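PDB 4RNZ: conserved hypothetical secreted protein from Helicobacter pylori, which probably acts as a zinc-dependent M23-family metallopeptidase on peptidoglycan and is a determinant of cell shape. Local coordinates for residues Ser181-Val186 / Val331-Ala336; Gly238-Met243 / Lys251-His256; Arg261-His266 / Gly303-Ser308. One frame throughout, in Å; residues are numbered along the deposited sequence.

Contact 1: residues Ser181-Val186 / Val331-Ala336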
ATOM      1  N   SER A 181       5.778   4.383  20.885  1.00 38.35           N
ATOM      2  CA  SER A 181       6.876   5.217  21.389  1.00 41.90           C
ATOM      3  C   SER A 181       7.970   4.497  22.167  1.00 43.95           C
ATOM      4  O   SER A 181       8.983   5.068  22.488  1.00 47.50           O
ATOM      5  CB  SER A 181       6.421   6.508  22.100  1.00 45.17           C
ATOM      6  OG  SER A 181       5.517   6.331  23.136  1.00 43.27           O
ATOM      7  N   LYS A 182       7.767   3.231  22.433  1.00 43.20           N
ATOM      8  CA  LYS A 182       8.816   2.413  22.965  1.00 43.95           C
ATOM      9  C   LYS A 182       9.411   1.594  21.866  1.00 42.59           C
ATOM     10  O   LYS A 182      10.059   0.631  22.118  1.00 42.49           O
ATOM     11  CB  LYS A 182       8.287   1.485  24.045  1.00 49.64           C
ATOM     12  CG  LYS A 182       7.825   2.150  25.314  1.00 50.94           C
ATOM     13  CD  LYS A 182       7.682   1.094  26.391  1.00 58.01           C
ATOM     14  CE  LYS A 182       7.381   1.652  27.778  1.00 62.41           C
ATOM     15  NZ  LYS A 182       8.079   0.907  28.857  1.00 64.46           N
ATOM     16  N   ALA A 183       9.174   1.988  20.631  1.00 41.00           N
ATOM     17  CA  ALA A 183       9.665   1.276  19.474  1.00 38.26           C
ATOM     18  C   ALA A 183       9.257  -0.171  19.387  1.00 38.59           C
ATOM     19  O   ALA A 183       9.932  -0.963  18.831  1.00 36.89           O
ATOM     20  CB  ALA A 183      11.157   1.410  19.362  1.00 40.62           C
ATOM     21  N   GLN A 184       8.101  -0.487  19.892  1.00 35.98           N
ATOM     22  CA  GLN A 184       7.515  -1.798  19.658  1.00 40.16           C
ATOM     23  C   GLN A 184       6.306  -1.699  18.709  1.00 37.58           C
ATOM     24  O   GLN A 184       5.587  -0.701  18.683  1.00 37.19           O
ATOM     25  CB  GLN A 184       7.189  -2.504  20.965  1.00 44.58           C
ATOM     26  CG  GLN A 184       6.405  -1.698  21.953  1.00 50.59           C
ATOM     27  CD  GLN A 184       6.376  -2.358  23.317  1.00 61.63           C
ATOM     28  OE1 GLN A 184       6.515  -3.583  23.435  1.00 65.63           O
ATOM     29  NE2 GLN A 184       6.218  -1.549  24.361  1.00 63.49           N
ATOM     30  N   GLU A 185       6.103  -2.731  17.908  1.00 35.77           N
ATOM     31  CA  GLU A 185       5.133  -2.645  16.817  1.00 35.38           C
ATOM     32  C   GLU A 185       3.699  -2.536  17.308  1.00 36.27           C
ATOM     33  O   GLU A 185       3.320  -3.144  18.308  1.00 35.46           O
ATOM     34  CB  GLU A 185       5.271  -3.838  15.896  1.00 36.37           C
ATOM     35  CG  GLU A 185       4.298  -3.835  14.720  1.00 35.77           C
ATOM     36  CD  GLU A 185       4.710  -4.799  13.630  1.00 37.81           C
ATOM     37  OE1 GLU A 185       5.621  -5.616  13.854  1.00 42.03           O
ATOM     38  OE2 GLU A 185       4.146  -4.731  12.529  1.00 41.78           O
ATOM     39  N   VAL A 186       2.908  -1.737  16.605  1.00 33.99           N
ATOM     40  CA  VAL A 186       1.485  -1.643  16.887  1.00 34.50           C
ATOM     41  C   VAL A 186       0.727  -1.785  15.591  1.00 34.67           C
ATOM     42  O   VAL A 186       1.282  -1.564  14.509  1.00 31.96           O
ATOM     43  CB  VAL A 186       1.102  -0.330  17.601  1.00 36.29           C
ATOM     44  CG1 VAL A 186       1.839  -0.221  18.950  1.00 39.38           C
ATOM     45  CG2 VAL A 186       1.382   0.879  16.709  1.00 35.36           C
ATOM     46  N   VAL A 331      17.904   5.672  16.634  1.00 44.35           N
ATOM     47  CA  VAL A 331      17.501   6.739  15.714  1.00 45.12           C
ATOM     48  C   VAL A 331      15.992   6.987  15.802  1.00 44.53           C
ATOM     49  O   VAL A 331      15.527   8.125  15.731  1.00 41.08           O
ATOM     50  CB  VAL A 331      17.895   6.392  14.255  1.00 46.76           C
ATOM     51  CG1 VAL A 331      17.208   7.307  13.240  1.00 46.67           C
ATOM     52  CG2 VAL A 331      19.410   6.455  14.093  1.00 49.35           C
ATOM     53  N   PHE A 332      15.241   5.906  15.956  1.00 43.14           N
ATOM     54  CA  PHE A 332      13.792   5.986  16.019  1.00 40.68           C
ATOM     55  C   PHE A 332      13.364   6.747  17.250  1.00 40.17           C
ATOM     56  O   PHE A 332      12.571   7.680  17.150  1.00 37.90           O
ATOM     57  CB  PHE A 332      13.171   4.593  16.078  1.00 41.06           C
ATOM     58  CG  PHE A 332      11.688   4.613  16.322  1.00 37.78           C
ATOM     59  CD1 PHE A 332      10.799   4.710  15.259  1.00 37.54           C
ATOM     60  CD2 PHE A 332      11.182   4.572  17.614  1.00 39.48           C
ATOM     61  CE1 PHE A 332       9.436   4.720  15.482  1.00 34.86           C
ATOM     62  CE2 PHE A 332       9.820   4.615  17.836  1.00 35.62           C
ATOM     63  CZ  PHE A 332       8.953   4.667  16.770  1.00 33.75           C
ATOM     64  N   LEU A 333      13.887   6.324  18.401  1.00 39.31           N
ATOM     65  CA  LEU A 333      13.528   6.925  19.661  1.00 40.95           C
ATOM     66  C   LEU A 333      13.908   8.411  19.706  1.00 42.99           C
ATOM     67  O   LEU A 333      13.195   9.228  20.279  1.00 39.04           O
ATOM     68  CB  LEU A 333      14.183   6.162  20.809  1.00 43.96           C
ATOM     69  CG  LEU A 333      13.640   4.742  21.034  1.00 46.37           C
ATOM     70  CD1 LEU A 333      14.527   3.973  22.001  1.00 48.37           C
ATOM     71  CD2 LEU A 333      12.201   4.759  21.540  1.00 48.90           C
ATOM     72  N   GLU A 334      15.033   8.752  19.092  1.00 43.78           N
ATOM     73  CA  GLU A 334      15.459  10.136  19.041  1.00 47.65           C
ATOM     74  C   GLU A 334      14.402  10.923  18.245  1.00 47.21           C
ATOM     75  O   GLU A 334      13.886  11.932  18.723  1.00 44.95           O
ATOM     76  CB  GLU A 334      16.862  10.237  18.430  1.00 51.39           C
ATOM     77  CG  GLU A 334      17.689  11.412  18.923  1.00 60.44           C
ATOM     78  CD  GLU A 334      17.302  12.733  18.279  1.00 69.18           C
ATOM     79  OE1 GLU A 334      16.794  12.726  17.138  1.00 80.31           O
ATOM     80  OE2 GLU A 334      17.513  13.794  18.910  1.00 79.35           O
ATOM     81  N   LYS A 335      14.049  10.438  17.056  1.00 45.74           N
ATOM     82  CA  LYS A 335      13.049  11.133  16.251  1.00 48.94           C
ATOM     83  C   LYS A 335      11.714  11.187  16.963  1.00 44.71           C
ATOM     84  O   LYS A 335      11.048  12.222  16.945  1.00 41.80           O
ATOM     85  CB  LYS A 335      12.866  10.502  14.872  1.00 54.07           C
ATOM     86  CG  LYS A 335      14.039  10.721  13.923  1.00 63.24           C
ATOM     87  CD  LYS A 335      13.581  10.977  12.487  1.00 68.84           C
ATOM     88  CE  LYS A 335      12.692   9.867  11.931  1.00 72.71           C
ATOM     89  NZ  LYS A 335      12.412  10.044  10.473  1.00 77.35           N
ATOM     90  N   ALA A 336      11.325  10.088  17.602  1.00 38.16           N
ATOM     91  CA  ALA A 336      10.052  10.071  18.319  1.00 38.40           C
ATOM     92  C   ALA A 336       9.993  11.133  19.413  1.00 39.58           C
ATOM     93  O   ALA A 336       8.994  11.841  19.526  1.00 39.32           O
ATOM     94  CB  ALA A 336       9.768   8.699  18.893  1.00 39.29           C
TER
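Ala183 meets two neighbouring side chains of helix 326-348, and their torsions set the approach. Phe332 has CG anti to its N (chi1 173°), which sends the ring toward the turn, where CD2 and CE2 meet Ala183. Leu333 swings CG beside its own N instead (chi1 -68°), and its CD2 branch does the touching. The motif is a turn packed against one side of a helix. It joins residues of the second Csd3 domain to a helix near the C-terminus. Ala183 has a positive phi of 57°, as in the left-handed helical region, and its CB points at the helix. Ala183 CB lies 3.6 Å from Phe332 CD2. The approach to the ring is oblique. Ala183 CA also sits 3.7 Å from Phe332 CE2, so the turn backbone takes part in the packing. Beside the ring, Ala183 CB is also 4.1 Å from Leu333 CD2. No hydrogen bond links the two segments, which meet through packing. The turn is braced by Asp180, whose OD1 is hydrogen-bonded to the backbone N of both Lys182 and Gln184. Ala183 also shares a backbone bond with Leu324, just ahead of the helix. Phe171 of strand 166-172 touches both Ser181 and Ala336 and so spans the two sides. The shortest approach is a nonpolar methyl against a carbonyl oxygen: Leu333 CD2 lies 3.4 Å from Ser181 O.

Contact 2: residues Gly238-Met243 / Lys251-His256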
ATOM      1  N   GLY A 238      -9.897 -12.717   6.352  1.00 30.20           N
ATOM      2  CA  GLY A 238     -10.255 -11.610   5.471  1.00 32.56           C
ATOM      3  C   GLY A 238     -11.412 -11.925   4.569  1.00 33.18           C
ATOM      4  O   GLY A 238     -12.129 -12.910   4.773  1.00 30.85           O
ATOM      5  N   ARG A 239     -11.573 -11.086   3.550  1.00 35.04           N
ATOM      6  CA  ARG A 239     -12.656 -11.243   2.573  1.00 35.91           C
ATOM      7  C   ARG A 239     -12.102 -11.278   1.165  1.00 32.10           C
ATOM      8  O   ARG A 239     -11.256 -10.454   0.802  1.00 32.76           O
ATOM      9  CB  ARG A 239     -13.670 -10.098   2.695  1.00 40.73           C
ATOM     10  CG  ARG A 239     -14.982 -10.410   1.995  1.00 46.58           C
ATOM     11  CD  ARG A 239     -16.028  -9.336   2.240  1.00 52.44           C
ATOM     12  NE  ARG A 239     -17.316  -9.695   1.637  1.00 59.53           N
ATOM     13  CZ  ARG A 239     -18.412  -8.936   1.691  1.00 64.71           C
ATOM     14  NH1 ARG A 239     -18.389  -7.773   2.336  1.00 69.26           N
ATOM     15  NH2 ARG A 239     -19.540  -9.342   1.109  1.00 64.11           N
ATOM     16  N   VAL A 240     -12.576 -12.225   0.372  1.00 32.46           N
ATOM     17  CA  VAL A 240     -12.128 -12.350  -1.004  1.00 35.59           C
ATOM     18  C   VAL A 240     -12.624 -11.156  -1.810  1.00 37.00           C
ATOM     19  O   VAL A 240     -13.802 -10.876  -1.818  1.00 34.76           O
ATOM     20  CB  VAL A 240     -12.648 -13.632  -1.659  1.00 36.30           C
ATOM     21  CG1 VAL A 240     -12.217 -13.717  -3.126  1.00 35.54           C
ATOM     22  CG2 VAL A 240     -12.130 -14.833  -0.909  1.00 36.76           C
ATOM     23  N   GLY A 241     -11.713 -10.469  -2.484  1.00 39.73           N
ATOM     24  CA  GLY A 241     -12.064  -9.327  -3.336  1.00 42.83           C
ATOM     25  C   GLY A 241     -12.132  -9.757  -4.776  1.00 45.06           C
ATOM     26  O   GLY A 241     -13.127  -9.576  -5.439  1.00 57.82           O
ATOM     27  N   PHE A 242     -11.053 -10.327  -5.264  1.00 48.73           N
ATOM     28  CA  PHE A 242     -11.006 -10.818  -6.621  1.00 45.61           C
ATOM     29  C   PHE A 242     -10.608 -12.277  -6.585  1.00 44.87           C
ATOM     30  O   PHE A 242      -9.854 -12.726  -5.722  1.00 45.33           O
ATOM     31  CB  PHE A 242     -10.008 -10.015  -7.460  1.00 44.77           C
ATOM     32  CG  PHE A 242      -9.807 -10.562  -8.848  1.00 41.80           C
ATOM     33  CD1 PHE A 242      -8.860 -11.557  -9.091  1.00 42.09           C
ATOM     34  CD2 PHE A 242     -10.557 -10.078  -9.919  1.00 42.08           C
ATOM     35  CE1 PHE A 242      -8.669 -12.071 -10.368  1.00 41.00           C
ATOM     36  CE2 PHE A 242     -10.370 -10.587 -11.199  1.00 42.10           C
ATOM     37  CZ  PHE A 242      -9.434 -11.592 -11.417  1.00 43.89           C
ATOM     38  N   MET A 243     -11.109 -13.005  -7.554  1.00 42.19           N
ATOM     39  CA  MET A 243     -10.822 -14.387  -7.687  1.00 44.01           C
ATOM     40  C   MET A 243     -11.052 -14.742  -9.158  1.00 44.68           C
ATOM     41  O   MET A 243     -12.177 -14.679  -9.647  1.00 47.04           O
ATOM     42  CB  MET A 243     -11.780 -15.119  -6.787  1.00 46.58           C
ATOM     43  CG  MET A 243     -11.650 -16.597  -6.855  1.00 52.45           C
ATOM     44  SD  MET A 243     -12.844 -17.275  -5.719  1.00 58.25           S
ATOM     45  CE  MET A 243     -12.859 -18.921  -6.392  1.00 49.97           C
ATOM     46  N   LYS A 251      -4.296 -17.916 -12.421  1.00 36.64           N
ATOM     47  CA  LYS A 251      -5.370 -17.908 -11.423  1.00 35.50           C
ATOM     48  C   LYS A 251      -4.882 -17.289 -10.121  1.00 32.46           C
ATOM     49  O   LYS A 251      -3.818 -17.648  -9.615  1.00 34.30           O
ATOM     50  CB  LYS A 251      -5.915 -19.317 -11.143  1.00 39.12           C
ATOM     51  CG  LYS A 251      -6.760 -19.871 -12.275  1.00 41.28           C
ATOM     52  CD  LYS A 251      -7.311 -21.252 -11.986  1.00 44.63           C
ATOM     53  CE  LYS A 251      -7.610 -21.992 -13.273  1.00 48.24           C
ATOM     54  NZ  LYS A 251      -8.175 -23.321 -12.937  1.00 51.57           N
ATOM     55  N   VAL A 252      -5.686 -16.395  -9.575  1.00 32.36           N
ATOM     56  CA  VAL A 252      -5.293 -15.632  -8.417  1.00 33.57           C
ATOM     57  C   VAL A 252      -6.494 -15.339  -7.507  1.00 32.45           C
ATOM     58  O   VAL A 252      -7.639 -15.165  -7.949  1.00 34.47           O
ATOM     59  CB  VAL A 252      -4.545 -14.350  -8.860  1.00 35.18           C
ATOM     60  CG1 VAL A 252      -5.369 -13.563  -9.866  1.00 37.40           C
ATOM     61  CG2 VAL A 252      -4.204 -13.474  -7.668  1.00 33.74           C
ATOM     62  N   VAL A 253      -6.230 -15.337  -6.213  1.00 32.59           N
ATOM     63  CA  VAL A 253      -7.200 -14.931  -5.208  1.00 31.03           C
ATOM     64  C   VAL A 253      -6.596 -13.749  -4.486  1.00 32.05           C
ATOM     65  O   VAL A 253      -5.397 -13.748  -4.173  1.00 33.67           O
ATOM     66  CB  VAL A 253      -7.421 -16.051  -4.158  1.00 32.36           C
ATOM     67  CG1 VAL A 253      -8.250 -15.547  -2.973  1.00 32.63           C
ATOM     68  CG2 VAL A 253      -8.068 -17.262  -4.806  1.00 31.74           C
ATOM     69  N   GLU A 254      -7.438 -12.763  -4.206  1.00 29.85           N
ATOM     70  CA  GLU A 254      -7.061 -11.575  -3.467  1.00 31.96           C
ATOM     71  C   GLU A 254      -7.995 -11.494  -2.289  1.00 30.73           C
ATOM     72  O   GLU A 254      -9.200 -11.668  -2.436  1.00 32.22           O
ATOM     73  CB  GLU A 254      -7.168 -10.317  -4.352  1.00 34.44           C
ATOM     74  CG  GLU A 254      -6.349 -10.447  -5.637  1.00 35.37           C
ATOM     75  CD  GLU A 254      -6.209  -9.127  -6.398  1.00 39.75           C
ATOM     76  OE1 GLU A 254      -6.807  -8.131  -5.955  1.00 38.68           O
ATOM     77  OE2 GLU A 254      -5.494  -9.106  -7.431  1.00 39.01           O
ATOM     78  N   ILE A 255      -7.409 -11.280  -1.120  1.00 32.34           N
ATOM     79  CA  ILE A 255      -8.129 -11.202   0.133  1.00 31.70           C
ATOM     80  C   ILE A 255      -7.782  -9.891   0.813  1.00 31.99           C
ATOM     81  O   ILE A 255      -6.622  -9.474   0.807  1.00 31.42           O
ATOM     82  CB  ILE A 255      -7.745 -12.395   1.040  1.00 31.59           C
ATOM     83  CG1 ILE A 255      -8.369 -13.679   0.491  1.00 33.32           C
ATOM     84  CG2 ILE A 255      -8.179 -12.155   2.487  1.00 30.95           C
ATOM     85  CD1 ILE A 255      -7.627 -14.953   0.887  1.00 33.83           C
ATOM     86  N   HIS A 256      -8.789  -9.254   1.417  1.00 33.20           N
ATOM     87  CA  HIS A 256      -8.614  -7.986   2.116  1.00 32.25           C
ATOM     88  C   HIS A 256      -8.872  -8.117   3.602  1.00 32.15           C
ATOM     89  O   HIS A 256      -9.816  -8.797   4.027  1.00 29.31           O
ATOM     90  CB  HIS A 256      -9.584  -6.937   1.589  1.00 34.36           C
ATOM     91  CG  HIS A 256      -9.399  -6.614   0.150  1.00 36.31           C
ATOM     92  ND1 HIS A 256      -9.744  -7.489  -0.857  1.00 42.88           N
ATOM     93  CD2 HIS A 256      -8.909  -5.513  -0.459  1.00 36.27           C
ATOM     94  CE1 HIS A 256      -9.466  -6.945  -2.028  1.00 38.53           C
ATOM     95  NE2 HIS A 256      -8.975  -5.742  -1.816  1.00 40.11           N
TER
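Strands 238-243 and 252-256 run antiparallel with a strong twist, their short axes at 136°, and a beta bulge at Gly241 and Phe242 interrupts the pairing opposite Glu254. This pair belongs to the antiparallel sheet of the M23 peptidase region. Arg239 and His256 form a hydrogen-bonded pair, with Arg239 N 2.9 Å from His256 O. Gly241 has helix-like backbone angles and gives its N-H to Glu254 O at 2.8 Å. Glu254 N bonds in turn to Phe242 O. Phe242, Glu254 and His256 share one face. CG of Phe242 stands opposite its backbone N (chi1 174°), and the ring meets Val252 at about a right angle. Val252 CG1 touches the ring edge at Phe242 CE1, 3.7 Å away. The carboxylate of Glu254 flanks Phe242 CB and is held by two salt bridges outside the pair, to Lys246 and Arg261. Val240, Met243, Val253 and Ile255 make the apolar opposite face. There Met243 CG and Val253 CG2 are 4.2 Å apart, the side chains lying side by side. The His256 ring turns its edge to strand 238-243: Arg239 O lies in the ring plane, 3.7 Å from His256 ND1, a contact and not a hydrogen bond.

Contact 3: residues Arg261-His266 / Gly303-Ser308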
ATOM      1  N   ARG A 261      -4.121  -5.923   1.450  1.00 31.26           N
ATOM      2  CA  ARG A 261      -4.564  -6.772   0.375  1.00 31.20           C
ATOM      3  C   ARG A 261      -3.501  -7.867   0.160  1.00 30.85           C
ATOM      4  O   ARG A 261      -2.315  -7.577  -0.021  1.00 27.91           O
ATOM      5  CB  ARG A 261      -4.717  -5.911  -0.862  1.00 33.48           C
ATOM      6  CG  ARG A 261      -5.176  -6.581  -2.139  1.00 35.90           C
ATOM      7  CD  ARG A 261      -5.242  -5.508  -3.247  1.00 36.56           C
ATOM      8  NE  ARG A 261      -4.780  -6.145  -4.436  1.00 40.58           N
ATOM      9  CZ  ARG A 261      -3.695  -5.865  -5.137  1.00 36.88           C
ATOM     10  NH1 ARG A 261      -2.910  -4.809  -4.913  1.00 36.54           N
ATOM     11  NH2 ARG A 261      -3.428  -6.683  -6.123  1.00 37.03           N
ATOM     12  N   LEU A 262      -3.960  -9.117   0.167  1.00 29.89           N
ATOM     13  CA  LEU A 262      -3.081 -10.289   0.103  1.00 30.19           C
ATOM     14  C   LEU A 262      -3.374 -11.039  -1.191  1.00 28.94           C
ATOM     15  O   LEU A 262      -4.517 -11.365  -1.474  1.00 33.18           O
ATOM     16  CB  LEU A 262      -3.278 -11.192   1.334  1.00 30.99           C
ATOM     17  CG  LEU A 262      -2.904 -10.571   2.693  1.00 31.08           C
ATOM     18  CD1 LEU A 262      -4.097  -9.882   3.339  1.00 32.34           C
ATOM     19  CD2 LEU A 262      -2.369 -11.601   3.669  1.00 32.39           C
ATOM     20  N   VAL A 263      -2.323 -11.308  -1.962  1.00 28.76           N
ATOM     21  CA  VAL A 263      -2.450 -11.863  -3.317  1.00 29.58           C
ATOM     22  C   VAL A 263      -1.803 -13.239  -3.384  1.00 27.90           C
ATOM     23  O   VAL A 263      -0.674 -13.391  -2.969  1.00 26.91           O
ATOM     24  CB  VAL A 263      -1.749 -10.923  -4.309  1.00 29.76           C
ATOM     25  CG1 VAL A 263      -1.591 -11.557  -5.692  1.00 33.61           C
ATOM     26  CG2 VAL A 263      -2.508  -9.605  -4.386  1.00 33.31           C
ATOM     27  N   TYR A 264      -2.514 -14.215  -3.933  1.00 27.36           N
ATOM     28  CA  TYR A 264      -2.043 -15.590  -4.045  1.00 27.84           C
ATOM     29  C   TYR A 264      -2.194 -16.027  -5.483  1.00 29.85           C
ATOM     30  O   TYR A 264      -3.307 -16.321  -5.904  1.00 29.85           O
ATOM     31  CB  TYR A 264      -2.930 -16.488  -3.191  1.00 29.09           C
ATOM     32  CG  TYR A 264      -2.975 -16.105  -1.744  1.00 27.44           C
ATOM     33  CD1 TYR A 264      -3.820 -15.105  -1.301  1.00 26.72           C
ATOM     34  CD2 TYR A 264      -2.179 -16.755  -0.819  1.00 27.92           C
ATOM     35  CE1 TYR A 264      -3.861 -14.744   0.046  1.00 27.90           C
ATOM     36  CE2 TYR A 264      -2.216 -16.411   0.519  1.00 27.82           C
ATOM     37  CZ  TYR A 264      -3.068 -15.416   0.950  1.00 26.51           C
ATOM     38  OH  TYR A 264      -3.080 -15.069   2.274  1.00 28.71           O
ATOM     39  N   ALA A 265      -1.092 -16.082  -6.229  1.00 29.23           N
ATOM     40  CA  ALA A 265      -1.156 -16.238  -7.679  1.00 31.44           C
ATOM     41  C   ALA A 265      -0.456 -17.492  -8.197  1.00 31.86           C
ATOM     42  O   ALA A 265       0.392 -18.084  -7.525  1.00 29.64           O
ATOM     43  CB  ALA A 265      -0.572 -15.002  -8.370  1.00 31.50           C
ATOM     44  N   HIS A 266      -0.818 -17.815  -9.437  1.00 30.91           N
ATOM     45  CA  HIS A 266      -0.377 -18.964 -10.196  1.00 33.05           C
ATOM     46  C   HIS A 266      -1.051 -20.260  -9.747  1.00 33.67           C
ATOM     47  O   HIS A 266      -0.454 -21.315  -9.830  1.00 37.82           O
ATOM     48  CB  HIS A 266       1.151 -19.109 -10.177  1.00 34.85           C
ATOM     49  CG  HIS A 266       1.871 -17.900 -10.686  1.00 37.06           C
ATOM     50  ND1 HIS A 266       1.780 -17.479 -11.993  1.00 38.69           N
ATOM     51  CD2 HIS A 266       2.678 -17.011 -10.061  1.00 38.03           C
ATOM     52  CE1 HIS A 266       2.501 -16.385 -12.152  1.00 38.75           C
ATOM     53  NE2 HIS A 266       3.050 -16.079 -10.993  1.00 37.91           N
ATOM     54  N   GLY A 303       1.748 -12.073  -2.464  1.00 27.87           N
ATOM     55  CA  GLY A 303       1.915 -10.628  -2.369  1.00 28.60           C
ATOM     56  C   GLY A 303       1.122  -9.993  -1.239  1.00 28.38           C
ATOM     57  O   GLY A 303       0.008 -10.421  -0.934  1.00 27.84           O
ATOM     58  N   VAL A 304       1.707  -8.972  -0.616  1.00 27.26           N
ATOM     59  CA  VAL A 304       1.039  -8.224   0.412  1.00 27.02           C
ATOM     60  C   VAL A 304       1.169  -6.737   0.103  1.00 25.68           C
ATOM     61  O   VAL A 304       2.255  -6.269  -0.223  1.00 26.64           O
ATOM     62  CB  VAL A 304       1.577  -8.536   1.814  1.00 27.54           C
ATOM     63  CG1 VAL A 304       0.843  -7.700   2.869  1.00 27.54           C
ATOM     64  CG2 VAL A 304       1.407 -10.031   2.120  1.00 28.56           C
ATOM     65  N   TYR A 305       0.033  -6.044   0.205  1.00 26.35           N
ATOM     66  CA  TYR A 305      -0.092  -4.595  -0.040  1.00 29.09           C
ATOM     67  C   TYR A 305      -0.670  -3.921   1.195  1.00 26.76           C
ATOM     68  O   TYR A 305      -1.758  -4.290   1.628  1.00 30.15           O
ATOM     69  CB  TYR A 305      -1.041  -4.345  -1.201  1.00 30.04           C
ATOM     70  CG  TYR A 305      -0.474  -4.868  -2.479  1.00 32.34           C
ATOM     71  CD1 TYR A 305      -0.621  -6.204  -2.825  1.00 32.49           C
ATOM     72  CD2 TYR A 305       0.257  -4.037  -3.332  1.00 33.03           C
ATOM     73  CE1 TYR A 305      -0.031  -6.706  -3.975  1.00 33.76           C
ATOM     74  CE2 TYR A 305       0.824  -4.535  -4.498  1.00 34.41           C
ATOM     75  CZ  TYR A 305       0.680  -5.876  -4.789  1.00 34.53           C
ATOM     76  OH  TYR A 305       1.233  -6.392  -5.925  1.00 42.20           O
ATOM     77  N   LYS A 306       0.060  -2.968   1.767  1.00 27.01           N
ATOM     78  CA  LYS A 306      -0.434  -2.167   2.884  1.00 28.26           C
ATOM     79  C   LYS A 306      -0.779  -0.776   2.361  1.00 29.81           C
ATOM     80  O   LYS A 306       0.106  -0.076   1.904  1.00 27.35           O
ATOM     81  CB  LYS A 306       0.620  -2.033   3.976  1.00 29.06           C
ATOM     82  CG  LYS A 306       0.159  -1.187   5.163  1.00 30.63           C
ATOM     83  CD  LYS A 306       1.206  -1.089   6.268  1.00 33.91           C
ATOM     84  CE  LYS A 306       0.804  -0.072   7.342  1.00 35.70           C
ATOM     85  NZ  LYS A 306       1.673  -0.107   8.563  1.00 37.43           N
ATOM     86  N   ASN A 307      -2.044  -0.382   2.453  1.00 26.92           N
ATOM     87  CA  ASN A 307      -2.476   0.956   2.013  1.00 28.05           C
ATOM     88  C   ASN A 307      -2.118   1.184   0.539  1.00 29.17           C
ATOM     89  O   ASN A 307      -1.670   2.261   0.143  1.00 30.06           O
ATOM     90  CB  ASN A 307      -1.889   2.042   2.918  1.00 26.67           C
ATOM     91  CG  ASN A 307      -2.586   2.100   4.264  1.00 26.95           C
ATOM     92  OD1 ASN A 307      -3.775   1.900   4.330  1.00 25.42           O
ATOM     93  ND2 ASN A 307      -1.846   2.380   5.324  1.00 27.21           N
ATOM     94  N   SER A 308      -2.281   0.112  -0.233  1.00 27.66           N
ATOM     95  CA  SER A 308      -2.068   0.074  -1.677  1.00 29.72           C
ATOM     96  C   SER A 308      -0.616  -0.155  -2.101  1.00 30.69           C
ATOM     97  O   SER A 308      -0.355  -0.423  -3.273  1.00 31.56           O
ATOM     98  CB  SER A 308      -2.671   1.331  -2.353  1.00 30.92           C
ATOM     99  OG  SER A 308      -1.688   2.373  -2.359  1.00 30.71           O
TER
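Arg261 lays its guanidinium flat on the Tyr305 ring, the tight part of this antiparallel strand pair in the M23 peptidase sheet. Arg261 CZ stands 4.1 Å from the centroid of the Tyr305 ring in a cation-pi stack, with the planes 26° apart. Arg261 NH1 sits over the ring centre, 3.4 Å from Tyr305 CG. The arginine chain is extended through CG and CD, then bends at chi3 (142°), which carries the group over the tyrosine. Salt bridges from NH2 to Glu38 and from NE to Glu254 fix its rotation. Val263 CG2 comes obliquely to the same ring, 3.8 Å from Tyr305 CE1. Gly303 lacks a side chain, so Val263 sits close to the backbone opposite. The other face is looser. There Leu262 CD2 and Val304 CG2 are 4.4 Å apart. Solvent reaches part of Arg261, whereas Tyr305 is buried. Four backbone bonds tie the strands, two at the Arg261 and Tyr305 pair and two at Val263 and Gly303. Gly303 lies about 8 Å from the bound zinc ion and two residues after the ligand His301. Gly303 N reaches a lone pair of Val263 O in the carbonyl plane at 2.8 Å, nearly straight at 170°.

How the contacts relate
Contacts 2 and 3 are parts of one sheet, with centres about 9 Å apart. Strands 252-257 and 260-267 follow each other in the chain and lie side by side. Ile255 O and Leu262 N, 2.8 Å apart, probably form a hydrogen bond between them. The two contacts thus join strands 238-243, 252-257, 260-267 and 299-306, the last carrying the zinc ligand His301. Contact 1 does not touch the others, though its nearest atoms come within about 6 Å of contact 3. Its centre is about 34 Å from that of contact 2 and about 27 Å from that of contact 3. Segment 181-186 precedes both in the chain, and segment 331-336 follows both. After the peptidase sheet, the chain returns to pack on the second Csd3 domain.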